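Local coordinates for protein CT296 (Chlamydia trachomatis, PDB 3QH6) that is of unknown function but structurally resembles the Fe(II) and 2-oxoglutarate-dependent enzymes, at residues R94-Q99 with A145-F150; N60-L65 with V90-D95; E102-D107 with L126-E131; S30-L35 with L115-E120. One frame throughout, in Å; residues are numbered along the deposited sequence. Where two conformers were deposited one is given.

Interaction 1: R94-Q99 with A145-F150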
loop_
_atom_site.group_PDB
_atom_site.type_symbol
_atom_site.label_atom_id
_atom_site.label_comp_id
_atom_site.label_asym_id
_atom_site.label_seq_id
_atom_site.Cartn_x
_atom_site.Cartn_y
_atom_site.Cartn_z
ATOM N N ARG A 94 -6.128 8.591 4.039
ATOM C CA ARG A 94 -5.722 8.189 5.390
ATOM C C ARG A 94 -4.587 7.208 5.275
ATOM O O ARG A 94 -4.467 6.529 4.253
ATOM C CB ARG A 94 -6.892 7.487 6.115
ATOM C CG ARG A 94 -8.035 8.437 6.490
ATOM C CD ARG A 94 -9.179 7.663 7.207
ATOM N NE ARG A 94 -9.878 6.761 6.300
ATOM C CZ ARG A 94 -10.782 7.161 5.409
ATOM N NH1 ARG A 94 -11.069 8.448 5.300
ATOM N NH2 ARG A 94 -11.394 6.285 4.615
ATOM N N ASP A 95 -3.755 7.098 6.308
ATOM C CA ASP A 95 -2.773 6.020 6.316
ATOM C C ASP A 95 -2.461 5.558 7.750
ATOM O O ASP A 95 -2.870 6.189 8.714
ATOM C CB ASP A 95 -1.522 6.447 5.547
ATOM C CG ASP A 95 -0.642 7.356 6.334
ATOM O OD1 ASP A 95 -0.356 7.031 7.507
ATOM O OD2 ASP A 95 -0.243 8.393 5.774
ATOM N N LEU A 96 -1.776 4.435 7.896
ATOM C CA LEU A 96 -1.403 3.980 9.233
ATOM C C LEU A 96 -0.125 3.187 9.100
ATOM O O LEU A 96 -0.039 2.270 8.285
ATOM C CB LEU A 96 -2.503 3.089 9.841
ATOM C CG LEU A 96 -2.276 2.523 11.252
ATOM C CD1 LEU A 96 -2.311 3.592 12.331
ATOM C CD2 LEU A 96 -3.300 1.441 11.591
ATOM N N TRP A 97 0.869 3.514 9.903
ATOM C CA TRP A 97 2.104 2.746 9.896
ATOM C C TRP A 97 1.956 1.637 10.924
ATOM O O TRP A 97 1.747 1.914 12.091
ATOM C CB TRP A 97 3.239 3.678 10.288
ATOM C CG TRP A 97 4.567 2.998 10.356
ATOM C CD1 TRP A 97 5.038 2.039 9.529
ATOM C CD2 TRP A 97 5.600 3.264 11.313
ATOM N NE1 TRP A 97 6.330 1.679 9.912
ATOM C CE2 TRP A 97 6.683 2.419 11.008
ATOM C CE3 TRP A 97 5.704 4.133 12.405
ATOM C CZ2 TRP A 97 7.854 2.414 11.757
ATOM C CZ3 TRP A 97 6.861 4.125 13.147
ATOM C CH2 TRP A 97 7.928 3.267 12.818
ATOM N N VAL A 98 2.037 0.379 10.505
ATOM C CA VAL A 98 1.691 -0.726 11.415
ATOM C C VAL A 98 2.883 -1.671 11.606
ATOM O O VAL A 98 3.672 -1.893 10.678
ATOM C CB VAL A 98 0.476 -1.538 10.915
ATOM C CG1 VAL A 98 -0.796 -0.675 10.890
ATOM C CG2 VAL A 98 0.742 -2.113 9.556
ATOM N N GLN A 99 3.010 -2.202 12.819
ATOM C CA GLN A 99 3.990 -3.241 13.129
ATOM C C GLN A 99 3.389 -4.660 12.927
ATOM O O GLN A 99 4.101 -5.606 12.598
ATOM C CB GLN A 99 4.485 -3.062 14.576
ATOM C CG GLN A 99 5.003 -4.325 15.239
ATOM C CD GLN A 99 6.062 -5.030 14.414
ATOM O OE1 GLN A 99 6.995 -4.400 13.908
ATOM N NE2 GLN A 99 5.916 -6.345 14.261
ATOM N N ALA A 145 4.879 -2.140 7.979
ATOM C CA ALA A 145 4.178 -1.900 6.743
ATOM C C ALA A 145 3.380 -0.628 6.905
ATOM O O ALA A 145 3.211 -0.119 8.021
ATOM C CB ALA A 145 3.263 -3.085 6.417
ATOM N N ILE A 146 2.898 -0.096 5.793
ATOM C CA ILE A 146 2.030 1.074 5.865
ATOM C C ILE A 146 0.763 0.776 5.072
ATOM O O ILE A 146 0.822 0.229 3.971
ATOM C CB ILE A 146 2.746 2.381 5.387
ATOM C CG1 ILE A 146 1.854 3.613 5.618
ATOM C CG2 ILE A 146 3.211 2.317 3.894
ATOM C CD1 ILE A 146 2.614 4.906 5.365
ATOM N N ILE A 147 -0.395 1.026 5.688
ATOM C CA ILE A 147 -1.645 0.836 4.995
ATOM C C ILE A 147 -2.085 2.193 4.481
ATOM O O ILE A 147 -2.050 3.183 5.203
ATOM C CB ILE A 147 -2.740 0.193 5.898
ATOM C CG1 ILE A 147 -4.020 0.012 5.089
ATOM C CG2 ILE A 147 -2.992 1.009 7.169
ATOM C CD1 ILE A 147 -4.021 -1.293 4.274
ATOM N N LEU A 148 -2.464 2.222 3.213
ATOM C CA LEU A 148 -2.794 3.458 2.516
ATOM C C LEU A 148 -4.242 3.343 2.111
ATOM O O LEU A 148 -4.608 2.360 1.489
ATOM C CB LEU A 148 -1.938 3.562 1.244
ATOM C CG LEU A 148 -0.422 3.576 1.507
ATOM C CD1 LEU A 148 0.338 3.373 0.197
ATOM C CD2 LEU A 148 -0.033 4.878 2.184
ATOM N N ARG A 149 -5.060 4.331 2.452
ATOM C CA ARG A 149 -6.467 4.271 2.135
ATOM C C ARG A 149 -6.778 5.218 0.998
ATOM O O ARG A 149 -6.549 6.418 1.120
ATOM C CB ARG A 149 -7.305 4.670 3.369
ATOM C CG ARG A 149 -6.927 3.974 4.670
ATOM C CD ARG A 149 -7.140 2.452 4.576
ATOM N NE ARG A 149 -7.038 1.863 5.912
ATOM C CZ ARG A 149 -7.368 0.624 6.219
ATOM N NH1 ARG A 149 -7.839 -0.179 5.278
ATOM N NH2 ARG A 149 -7.252 0.195 7.482
ATOM N N PHE A 150 -7.431 4.727 -0.057
ATOM C CA PHE A 150 -7.690 5.594 -1.218
ATOM C C PHE A 150 -9.175 5.788 -1.425
ATOM O O PHE A 150 -9.918 4.824 -1.391
ATOM C CB PHE A 150 -7.081 4.999 -2.507
ATOM C CG PHE A 150 -5.585 4.965 -2.506
ATOM C CD1 PHE A 150 -4.847 6.053 -2.960
ATOM C CD2 PHE A 150 -4.900 3.873 -2.001
ATOM C CE1 PHE A 150 -3.424 6.028 -2.929
ATOM C CE2 PHE A 150 -3.504 3.858 -1.984
ATOM C CZ PHE A 150 -2.781 4.929 -2.438
#
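Residues 94-98 and 145-150 run antiparallel as neighbouring beta strands, their axes 4.7 Å apart at closest approach and their directions 167° apart. Arg94 with Arg149, Leu96 with Ile147 and Val98 with Ala145 are hydrogen-bonded pairs; Asp95 with Leu148 and Trp97 with Ile146 are the non-hydrogen-bonded pairs between them. Five backbone bonds close the ladder. Leu96 and Ile147 exchange two, from Ile147 N to Leu96 O (2.9 Å) and from Leu96 N to Ile147 O (3.0 Å), and Val98 and Ala145 exchange another two; the fifth runs from Arg149 N to Arg94 O.

Trp97 extends with CG anti to its backbone N (chi1 178°), which brings CD1 to 3.2 Å from Ala145 O; the oxygen lies at the edge of the indole, while NE1 turns to Thr144 OG1. On the same face Leu148 CD2 meets Asp95 CB at 4.0 Å. Asp95 crosses Ile146 obliquely, its carboxylate carbon close to CD1, and its OD2 goes on to His62 ND1. On the opposite face Leu96 CB meets Ile147 CG2 at 3.4 Å, and Val98 CG2 packs on Ala145 CB at 4.1 Å. The two arginines begin side by side, Arg94 CB 3.8 Å from Arg149 CG, and then part: Arg94 NE forms a salt bridge with Asp107, whereas Arg149 NH1 bonds Ser112 OG. Helices 66-75 and 77-85 pack on the face of Ile146 and Leu148. Such a regular antiparallel ladder joins an outermost strand of the five-stranded sheet to its inner neighbour, consistent with the beta core of the Cupin clan that includes the family.

Interaction 2: N60-L65 with V90-D95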
loop_
_atom_site.group_PDB
_atom_site.type_symbol
_atom_site.label_atom_id
_atom_site.label_comp_id
_atom_site.label_asym_id
_atom_site.label_seq_id
_atom_site.Cartn_x
_atom_site.Cartn_y
_atom_site.Cartn_z
ATOM N N ASN A 60 -1.888 8.673 9.818
ATOM C CA ASN A 60 -1.728 9.760 8.860
ATOM C C ASN A 60 -0.308 10.294 8.861
ATOM O O ASN A 60 -0.069 11.501 8.975
ATOM C CB ASN A 60 -2.768 10.847 9.135
ATOM C CG ASN A 60 -4.191 10.313 8.996
ATOM O OD1 ASN A 60 -4.445 9.400 8.200
ATOM N ND2 ASN A 60 -5.118 10.856 9.788
ATOM N N VAL A 61 0.651 9.390 8.726
ATOM C CA VAL A 61 2.053 9.827 8.688
ATOM C C VAL A 61 2.404 10.596 7.400
ATOM O O VAL A 61 3.428 11.268 7.353
ATOM C CB VAL A 61 3.025 8.653 8.913
ATOM C CG1 VAL A 61 2.816 8.083 10.321
ATOM C CG2 VAL A 61 2.848 7.571 7.840
ATOM N N HIS A 62 1.551 10.541 6.373
ATOM C CA HIS A 62 1.790 11.371 5.197
ATOM C C HIS A 62 1.698 12.856 5.518
ATOM O O HIS A 62 2.242 13.679 4.776
ATOM C CB HIS A 62 0.865 11.062 4.032
ATOM C CG HIS A 62 -0.552 11.487 4.241
ATOM N ND1 HIS A 62 -1.443 10.761 5.012
ATOM C CD2 HIS A 62 -1.245 12.547 3.766
ATOM C CE1 HIS A 62 -2.618 11.363 5.004
ATOM N NE2 HIS A 62 -2.520 12.458 4.270
ATOM N N ARG A 63 1.011 13.230 6.597
ATOM C CA ARG A 63 0.961 14.658 6.955
ATOM C C ARG A 63 2.308 15.134 7.518
ATOM O O ARG A 63 2.554 16.338 7.671
ATOM C CB ARG A 63 -0.150 14.908 7.990
ATOM C CG ARG A 63 -1.558 14.699 7.461
ATOM C CD ARG A 63 -2.591 14.998 8.554
ATOM N NE ARG A 63 -2.629 16.427 8.892
ATOM C CZ ARG A 63 -3.370 17.334 8.249
ATOM N NH1 ARG A 63 -4.145 16.968 7.234
ATOM N NH2 ARG A 63 -3.348 18.612 8.620
ATOM N N THR A 64 3.195 14.189 7.815
ATOM C CA THR A 64 4.454 14.562 8.466
ATOM C C THR A 64 5.687 14.300 7.633
ATOM O O THR A 64 6.725 14.949 7.830
ATOM C CB THR A 64 4.608 13.842 9.802
ATOM O OG1 THR A 64 3.562 14.288 10.683
ATOM C CG2 THR A 64 5.975 14.153 10.423
ATOM N N LEU A 65 5.588 13.364 6.703
ATOM C CA LEU A 65 6.740 12.978 5.874
ATOM C C LEU A 65 6.356 12.979 4.397
ATOM O O LEU A 65 5.366 12.344 4.024
ATOM C CB LEU A 65 7.168 11.545 6.239
ATOM C CG LEU A 65 7.501 11.282 7.704
ATOM C CD1 LEU A 65 8.058 9.877 7.874
ATOM C CD2 LEU A 65 8.503 12.319 8.192
ATOM N N VAL A 90 -8.983 8.282 -7.645
ATOM C CA VAL A 90 -8.974 8.170 -6.208
ATOM C C VAL A 90 -7.768 8.952 -5.710
ATOM O O VAL A 90 -6.861 9.308 -6.504
ATOM C CB VAL A 90 -8.872 6.703 -5.758
ATOM C CG1 VAL A 90 -9.963 5.844 -6.425
ATOM C CG2 VAL A 90 -7.472 6.157 -6.042
ATOM N N ALA A 91 -7.739 9.227 -4.410
ATOM C CA ALA A 91 -6.616 9.948 -3.790
ATOM C C ALA A 91 -6.370 9.400 -2.402
ATOM O O ALA A 91 -7.266 8.858 -1.794
ATOM C CB ALA A 91 -6.922 11.450 -3.711
ATOM N N LEU A 92 -5.149 9.537 -1.900
ATOM C CA LEU A 92 -4.829 9.104 -0.547
ATOM C C LEU A 92 -5.566 9.979 0.459
ATOM O O LEU A 92 -5.444 11.198 0.401
ATOM C CB LEU A 92 -3.312 9.198 -0.323
ATOM C CG LEU A 92 -2.832 8.742 1.050
ATOM C CD1 LEU A 92 -2.939 7.253 1.180
ATOM C CD2 LEU A 92 -1.365 9.183 1.295
ATOM N N VAL A 93 -6.318 9.368 1.382
ATOM C CA VAL A 93 -7.089 10.121 2.380
ATOM C C VAL A 93 -6.649 9.792 3.815
ATOM O O VAL A 93 -6.791 10.619 4.713
ATOM C CB VAL A 93 -8.623 9.898 2.225
ATOM C CG1 VAL A 93 -9.105 10.509 0.902
ATOM C CG2 VAL A 93 -9.015 8.376 2.337
ATOM N N ARG A 94 -6.128 8.591 4.039
ATOM C CA ARG A 94 -5.722 8.189 5.390
ATOM C C ARG A 94 -4.587 7.208 5.275
ATOM O O ARG A 94 -4.467 6.529 4.253
ATOM C CB ARG A 94 -6.892 7.487 6.115
ATOM C CG ARG A 94 -8.035 8.437 6.490
ATOM C CD ARG A 94 -9.179 7.663 7.207
ATOM N NE ARG A 94 -9.878 6.761 6.300
ATOM C CZ ARG A 94 -10.782 7.161 5.409
ATOM N NH1 ARG A 94 -11.069 8.448 5.300
ATOM N NH2 ARG A 94 -11.394 6.285 4.615
ATOM N N ASP A 95 -3.755 7.098 6.308
ATOM C CA ASP A 95 -2.773 6.020 6.316
ATOM C C ASP A 95 -2.461 5.558 7.750
ATOM O O ASP A 95 -2.870 6.189 8.714
ATOM C CB ASP A 95 -1.522 6.447 5.547
ATOM C CG ASP A 95 -0.642 7.356 6.334
ATOM O OD1 ASP A 95 -0.356 7.031 7.507
ATOM O OD2 ASP A 95 -0.243 8.393 5.774
#
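Leu92 meets His62 first, setting CD2 over one face of the imidazole, 4.1 Å from the ring centroid, in a CH-pi contact. Arg63 CG lies over the opposite face, and the ring is held between two aliphatic groups. Val93 points its side chain away and contributes mainly backbone near the ring. At Arg94 the backbone passes in front of the Asn60 side-chain carbonyl, CA 3.3 Å from OD1; the charged end of this arginine goes elsewhere, to Asp107.

Asp95 carries most of the contact. Its backbone pairs with Asn60 twice: Asp95 N donates to Asn60 OD1 in the plane of that amide carbonyl (3.1 Å), and Asn60 N donates to Asp95 O (2.9 Å) from above the carbonyl plane. Its CG stands between the backbone N and the carbonyl carbon (chi1 78°), which turns both carboxylate oxygens to the start of the 3-10 segment 61-63. OD1 takes the Val61 amide on its syn side, at 2.8 Å. OD2 accepts two donors: His62 N, 2.9 Å away on the syn lone pair, and His62 ND1, 2.8 Å away and above the carboxylate plane, although OD2 itself lies in the plane of the ring. Imidazole and carboxylate are 72° apart, and three N-H groups grip this buried acid. Here a strand aspartate receives the leading amides of a 3-10 turn and adds a His-carboxylate hydrogen bond, tying the loop before helix 66-75 to the edge of the beta sheet.

Interaction 3: E102-D107 with L126-E131; sequences EEILFD and LFFSGE
Water-bridged and partly apolar, this contact joins the loop that follows strand 91-98, through Ile104, Phe106 and the backbone of Leu105 and Asp107, to the end of strand 125-128 and the turn after it. The touching parts run 95° apart and share no direct hydrogen bond. Toward the interior, Ile104 CG2 approaches Phe128 CZ at 4.4 Å, and Ile104 also rests on Ile147 of the sheet.

Farther out, two waters fill in for a backbone pairing. One donates to both Leu105 O (2.9 Å) and Gly130 O (2.7 Å), and lies with Gly130 O at the edge of the Phe128 ring. The second donates to Asp107 O at 2.7 Å and accepts from Gly130 N at 2.8 Å. The same glycine therefore uses both its backbone N and its O, each through a water.

Phe106 crosses Glu131 at about a right angle. With CG anti to the backbone N (chi1 179°), its ring reaches the turn, placing CE1 3.9 Å from Gly130 CA and CD1 3.7 Å from Glu131 CG; the Glu131 amide N lies at the ring edge. A bound tetraethylene glycol, probably from crystallisation, sits near the same exposed phenylalanine. Only the Ile104-Phe128 pair is buried; carbon packing and two water relays take the place of direct polar bonds, and the polar link between the segments runs through solvent molecules.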
loop_
_atom_site.group_PDB
_atom_site.type_symbol
_atom_site.label_atom_id
_atom_site.label_comp_id
_atom_site.label_asym_id
_atom_site.label_seq_id
_atom_site.Cartn_x
_atom_site.Cartn_y
_atom_site.Cartn_z
ATOM N N GLU A 102 -2.728 -7.220 12.666
ATOM C CA GLU A 102 -3.927 -7.106 13.469
ATOM C C GLU A 102 -4.331 -5.648 13.653
ATOM O O GLU A 102 -5.455 -5.343 14.077
ATOM C CB GLU A 102 -3.689 -7.748 14.841
ATOM C CG GLU A 102 -3.602 -9.278 14.817
ATOM C CD GLU A 102 -2.257 -9.807 14.309
ATOM O OE1 GLU A 102 -1.260 -9.048 14.297
ATOM O OE2 GLU A 102 -2.197 -10.993 13.916
ATOM N N GLU A 103 -3.407 -4.746 13.332
ATOM C CA GLU A 103 -3.616 -3.314 13.550
ATOM C C GLU A 103 -4.394 -2.711 12.381
ATOM O O GLU A 103 -4.911 -1.587 12.447
ATOM C CB GLU A 103 -2.254 -2.628 13.755
ATOM C CG GLU A 103 -1.646 -2.942 15.134
ATOM C CD GLU A 103 -0.214 -2.466 15.297
ATOM O OE1 GLU A 103 0.474 -2.240 14.276
ATOM O OE2 GLU A 103 0.225 -2.320 16.458
ATOM N N ILE A 104 -4.514 -3.485 11.317
ATOM C CA ILE A 104 -5.202 -3.043 10.113
ATOM C C ILE A 104 -6.674 -3.329 10.275
ATOM O O ILE A 104 -7.115 -4.469 10.082
ATOM C CB ILE A 104 -4.700 -3.834 8.886
ATOM C CG1 ILE A 104 -3.178 -3.743 8.786
ATOM C CG2 ILE A 104 -5.388 -3.344 7.608
ATOM C CD1 ILE A 104 -2.604 -4.594 7.663
ATOM N N LEU A 105 -7.454 -2.319 10.634
ATOM C CA LEU A 105 -8.878 -2.574 10.914
ATOM C C LEU A 105 -9.731 -2.214 9.702
ATOM O O LEU A 105 -9.214 -1.700 8.727
ATOM C CB LEU A 105 -9.321 -1.750 12.122
ATOM C CG LEU A 105 -8.356 -1.896 13.286
ATOM C CD1 LEU A 105 -8.673 -0.914 14.412
ATOM C CD2 LEU A 105 -8.432 -3.321 13.754
ATOM N N PHE A 106 -11.036 -2.470 9.762
ATOM C CA PHE A 106 -11.913 -2.132 8.643
ATOM C C PHE A 106 -11.906 -0.629 8.305
ATOM O O PHE A 106 -11.971 0.229 9.190
ATOM C CB PHE A 106 -13.372 -2.592 8.945
ATOM C CG PHE A 106 -14.351 -2.250 7.838
ATOM C CD1 PHE A 106 -14.369 -2.986 6.673
ATOM C CD2 PHE A 106 -15.255 -1.208 7.966
ATOM C CE1 PHE A 106 -15.250 -2.678 5.649
ATOM C CE2 PHE A 106 -16.141 -0.909 6.944
ATOM C CZ PHE A 106 -16.129 -1.664 5.775
ATOM N N ASP A 107 -11.873 -0.324 7.008
ATOM C CA ASP A 107 -12.026 1.037 6.509
ATOM C C ASP A 107 -12.876 0.920 5.257
ATOM O O ASP A 107 -12.682 0.009 4.456
ATOM C CB ASP A 107 -10.633 1.636 6.182
ATOM C CG ASP A 107 -10.688 3.107 5.793
ATOM O OD1 ASP A 107 -11.241 3.417 4.722
ATOM O OD2 ASP A 107 -10.110 3.953 6.519
ATOM N N LEU A 126 -0.184 -5.079 -1.390
ATOM C CA LEU A 126 -1.456 -5.771 -1.562
ATOM C C LEU A 126 -2.545 -4.735 -1.789
ATOM O O LEU A 126 -2.722 -3.860 -0.935
ATOM C CB LEU A 126 -1.767 -6.616 -0.290
ATOM C CG LEU A 126 -3.122 -7.353 -0.198
ATOM C CD1 LEU A 126 -3.212 -8.476 -1.242
ATOM C CD2 LEU A 126 -3.358 -7.929 1.195
ATOM N N PHE A 127 -3.232 -4.774 -2.937
ATOM C CA PHE A 127 -4.413 -3.935 -3.123
ATOM C C PHE A 127 -5.600 -4.753 -2.619
ATOM O O PHE A 127 -5.703 -5.926 -2.948
ATOM C CB PHE A 127 -4.706 -3.636 -4.578
ATOM C CG PHE A 127 -3.677 -2.739 -5.251
ATOM C CD1 PHE A 127 -2.483 -3.279 -5.725
ATOM C CD2 PHE A 127 -3.945 -1.381 -5.445
ATOM C CE1 PHE A 127 -1.543 -2.477 -6.397
ATOM C CE2 PHE A 127 -3.003 -0.553 -6.110
ATOM C CZ PHE A 127 -1.809 -1.094 -6.570
ATOM N N PHE A 128 -6.526 -4.145 -1.888
ATOM C CA PHE A 128 -7.692 -4.892 -1.444
ATOM C C PHE A 128 -8.802 -3.932 -1.070
ATOM O O PHE A 128 -8.557 -2.751 -0.861
ATOM C CB PHE A 128 -7.351 -5.764 -0.211
ATOM C CG PHE A 128 -6.978 -4.963 1.049
ATOM C CD1 PHE A 128 -7.920 -4.734 2.051
ATOM C CD2 PHE A 128 -5.683 -4.473 1.227
ATOM C CE1 PHE A 128 -7.584 -4.017 3.194
ATOM C CE2 PHE A 128 -5.333 -3.745 2.360
ATOM C CZ PHE A 128 -6.286 -3.515 3.350
ATOM N N SER A 129 -10.031 -4.427 -0.935
ATOM C CA SER A 129 -11.048 -3.564 -0.373
ATOM C C SER A 129 -11.706 -4.249 0.800
ATOM O O SER A 129 -11.644 -5.448 0.929
ATOM C CB SER A 129 -12.057 -3.096 -1.433
ATOM O OG SER A 129 -13.083 -4.019 -1.641
ATOM N N GLY A 130 -12.318 -3.471 1.669
ATOM C CA GLY A 130 -12.918 -4.041 2.876
ATOM C C GLY A 130 -11.891 -4.471 3.914
ATOM O O GLY A 130 -10.830 -3.882 4.032
ATOM N N GLU A 131 -12.210 -5.499 4.684
ATOM C CA GLU A 131 -11.303 -5.994 5.746
ATOM C C GLU A 131 -10.012 -6.580 5.155
ATOM O O GLU A 131 -10.025 -7.155 4.068
ATOM C CB GLU A 131 -12.025 -7.068 6.576
ATOM C CG GLU A 131 -13.377 -6.546 7.141
ATOM C CD GLU A 131 -13.541 -6.802 8.621
ATOM O OE1 GLU A 131 -12.841 -7.694 9.148
ATOM O OE2 GLU A 131 -14.379 -6.114 9.254
HETATM O O HOH W 1 -9.327 -2.691 5.987
HETATM O O HOH W 2 -12.465 -0.687 1.879
#

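Interaction 4: S30-L35 with L115-E120; sequences SDCKQL and LCLSGE
No aromatic ring takes part where Cys32 and Lys33 meet Leu117; the flat group is the peptide linking Leu117 to Ser118. Cys32 CB comes to its carbonyl from one side of the peptide plane, 3.6 Å from Leu117 O, and Lys33 CD arrives beyond the oxygen at 3.3 Å. Both neighbours are carbons. Leu117 O is buried with no hydrogen-bond partner in the model, a polar atom covered by aliphatic groups.

The lysine starts away from the strand and folds back through a bend at its second torsion (chi2 -64°), so its methylenes lie alongside the chain, with CE 3.9 Å from Ser118 CA. Cys32 faces inward, its sulfur 4.3 Å from Leu115 CG and 3.9 Å from Cys116 O. Here helix 29-42 lays one side against the end of strand 111-116 and the turn beyond it, a helix-on-sheet packing over the end of the sheet's central strand.

The Leu117 side chain turns its end toward the helix: CD2 touches Cys32 CB at 4.0 Å and Leu35 CD2 at 4.1 Å, the two leucines lying obliquely to one another. Ile71 of helix 66-75 touches both Leu35 and Leu115, and Ile146 of the sheet packs on Leu115 and Leu117. Ser118 sends its hydroxyl to Glu36, one turn along from Cys32 in the same helix, and to the amide of Thr144.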
loop_
_atom_site.group_PDB
_atom_site.type_symbol
_atom_site.label_atom_id
_atom_site.label_comp_id
_atom_site.label_asym_id
_atom_site.label_seq_id
_atom_site.Cartn_x
_atom_site.Cartn_y
_atom_site.Cartn_z
ATOM N N SER A 30 14.435 0.547 -1.976
ATOM C CA SER A 30 15.225 1.611 -1.353
ATOM C C SER A 30 14.360 2.772 -0.877
ATOM O O SER A 30 14.615 3.360 0.169
ATOM C CB SER A 30 16.293 2.125 -2.323
ATOM O OG SER A 30 15.741 2.342 -3.613
ATOM N N ASP A 31 13.335 3.108 -1.650
ATOM C CA ASP A 31 12.352 4.089 -1.211
ATOM C C ASP A 31 11.579 3.612 0.022
ATOM O O ASP A 31 11.275 4.415 0.900
ATOM C CB ASP A 31 11.362 4.409 -2.333
ATOM C CG ASP A 31 12.008 5.198 -3.462
ATOM O OD1 ASP A 31 13.071 5.827 -3.218
ATOM O OD2 ASP A 31 11.453 5.189 -4.584
ATOM N N CYS A 32 11.258 2.326 0.089
ATOM C CA CYS A 32 10.564 1.813 1.283
ATOM C C CYS A 32 11.409 1.876 2.557
ATOM O O CYS A 32 10.929 2.333 3.585
ATOM C CB CYS A 32 10.046 0.395 1.072
ATOM S SG CYS A 32 8.820 0.326 -0.207
ATOM N N LYS A 33 12.654 1.412 2.502
ATOM C CA LYS A 33 13.553 1.477 3.666
ATOM C C LYS A 33 13.843 2.911 4.128
ATOM O O LYS A 33 13.960 3.170 5.329
ATOM C CB LYS A 33 14.895 0.805 3.346
ATOM C CG LYS A 33 14.786 -0.611 2.813
ATOM C CD LYS A 33 14.195 -1.571 3.836
ATOM C CE LYS A 33 14.418 -3.014 3.410
ATOM N NZ LYS A 33 15.856 -3.369 3.424
ATOM N N GLN A 34 13.984 3.838 3.183
ATOM C CA GLN A 34 14.209 5.233 3.533
ATOM C C GLN A 34 13.012 5.774 4.315
ATOM O O GLN A 34 13.179 6.355 5.374
ATOM C CB GLN A 34 14.492 6.088 2.285
ATOM N N LEU A 35 11.803 5.560 3.801
ATOM C CA LEU A 35 10.574 5.925 4.521
ATOM C C LEU A 35 10.530 5.308 5.934
ATOM O O LEU A 35 10.287 6.000 6.913
ATOM C CB LEU A 35 9.338 5.461 3.720
ATOM C CG LEU A 35 7.965 5.856 4.277
ATOM C CD1 LEU A 35 7.862 7.368 4.403
ATOM C CD2 LEU A 35 6.822 5.343 3.436
ATOM N N LEU A 115 1.550 -1.706 1.917
ATOM C CA LEU A 115 2.887 -1.755 1.334
ATOM C C LEU A 115 3.884 -2.158 2.399
ATOM O O LEU A 115 3.983 -1.511 3.423
ATOM C CB LEU A 115 3.216 -0.382 0.775
ATOM C CG LEU A 115 4.541 -0.181 0.055
ATOM C CD1 LEU A 115 4.686 -1.052 -1.201
ATOM C CD2 LEU A 115 4.589 1.265 -0.309
ATOM N N CYS A 116 4.604 -3.246 2.183
ATOM C CA CYS A 116 5.574 -3.691 3.186
ATOM C C CYS A 116 6.870 -2.839 3.061
ATOM O O CYS A 116 7.355 -2.604 1.940
ATOM C CB CYS A 116 5.832 -5.183 3.038
ATOM S SG CYS A 116 7.025 -5.796 4.235
ATOM N N LEU A 117 7.390 -2.344 4.194
ATOM C CA LEU A 117 8.476 -1.347 4.195
ATOM C C LEU A 117 9.850 -1.966 4.448
ATOM O O LEU A 117 10.866 -1.368 4.098
ATOM C CB LEU A 117 8.232 -0.231 5.241
ATOM C CG LEU A 117 7.033 0.695 5.003
ATOM C CD1 LEU A 117 7.003 1.805 6.043
ATOM C CD2 LEU A 117 7.059 1.290 3.592
ATOM N N SER A 118 9.887 -3.141 5.074
ATOM C CA SER A 118 11.159 -3.726 5.471
ATOM C C SER A 118 11.141 -5.254 5.502
ATOM O O SER A 118 10.081 -5.891 5.403
ATOM C CB SER A 118 11.562 -3.197 6.849
ATOM O OG SER A 118 10.700 -3.707 7.854
ATOM N N GLY A 119 12.335 -5.828 5.638
ATOM C CA GLY A 119 12.487 -7.263 5.748
ATOM C C GLY A 119 12.495 -7.913 4.380
ATOM O O GLY A 119 12.612 -7.235 3.366
ATOM N N GLU A 120 12.332 -9.229 4.365
ATOM C CA GLU A 120 12.329 -10.002 3.131
ATOM C C GLU A 120 11.341 -9.479 2.091
ATOM O O GLU A 120 11.675 -9.391 0.910
ATOM C CB GLU A 120 12.021 -11.463 3.445
ATOM C CG GLU A 120 12.223 -12.395 2.276
ATOM C CD GLU A 120 12.192 -13.849 2.695
ATOM O OE1 GLU A 120 13.180 -14.298 3.320
ATOM O OE2 GLU A 120 11.182 -14.535 2.412
#

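In the fold
Interactions 1 and 4 are buried, interactions 2 and 3 only partly so. Interaction 1 is ordered by regular backbone pairing, and interaction 4 by helix packing without any hydrogen bond between its two segments. Strand 91-98 serves interactions 1 and 2, which share Arg94 and Asp95: one edge pairs with 145-150, while the other receives the 60-65 turn through a carboxylate. The Arg94-Asp107 salt bridge connects both with interaction 3, where waters replace direct bonds nearer the surface. Interaction 4 meets interaction 1 through the Ile146-Leu115 backbone bond and lies across the chain's centre from interaction 3, about 19 Å between centres. All four thus involve one sheet.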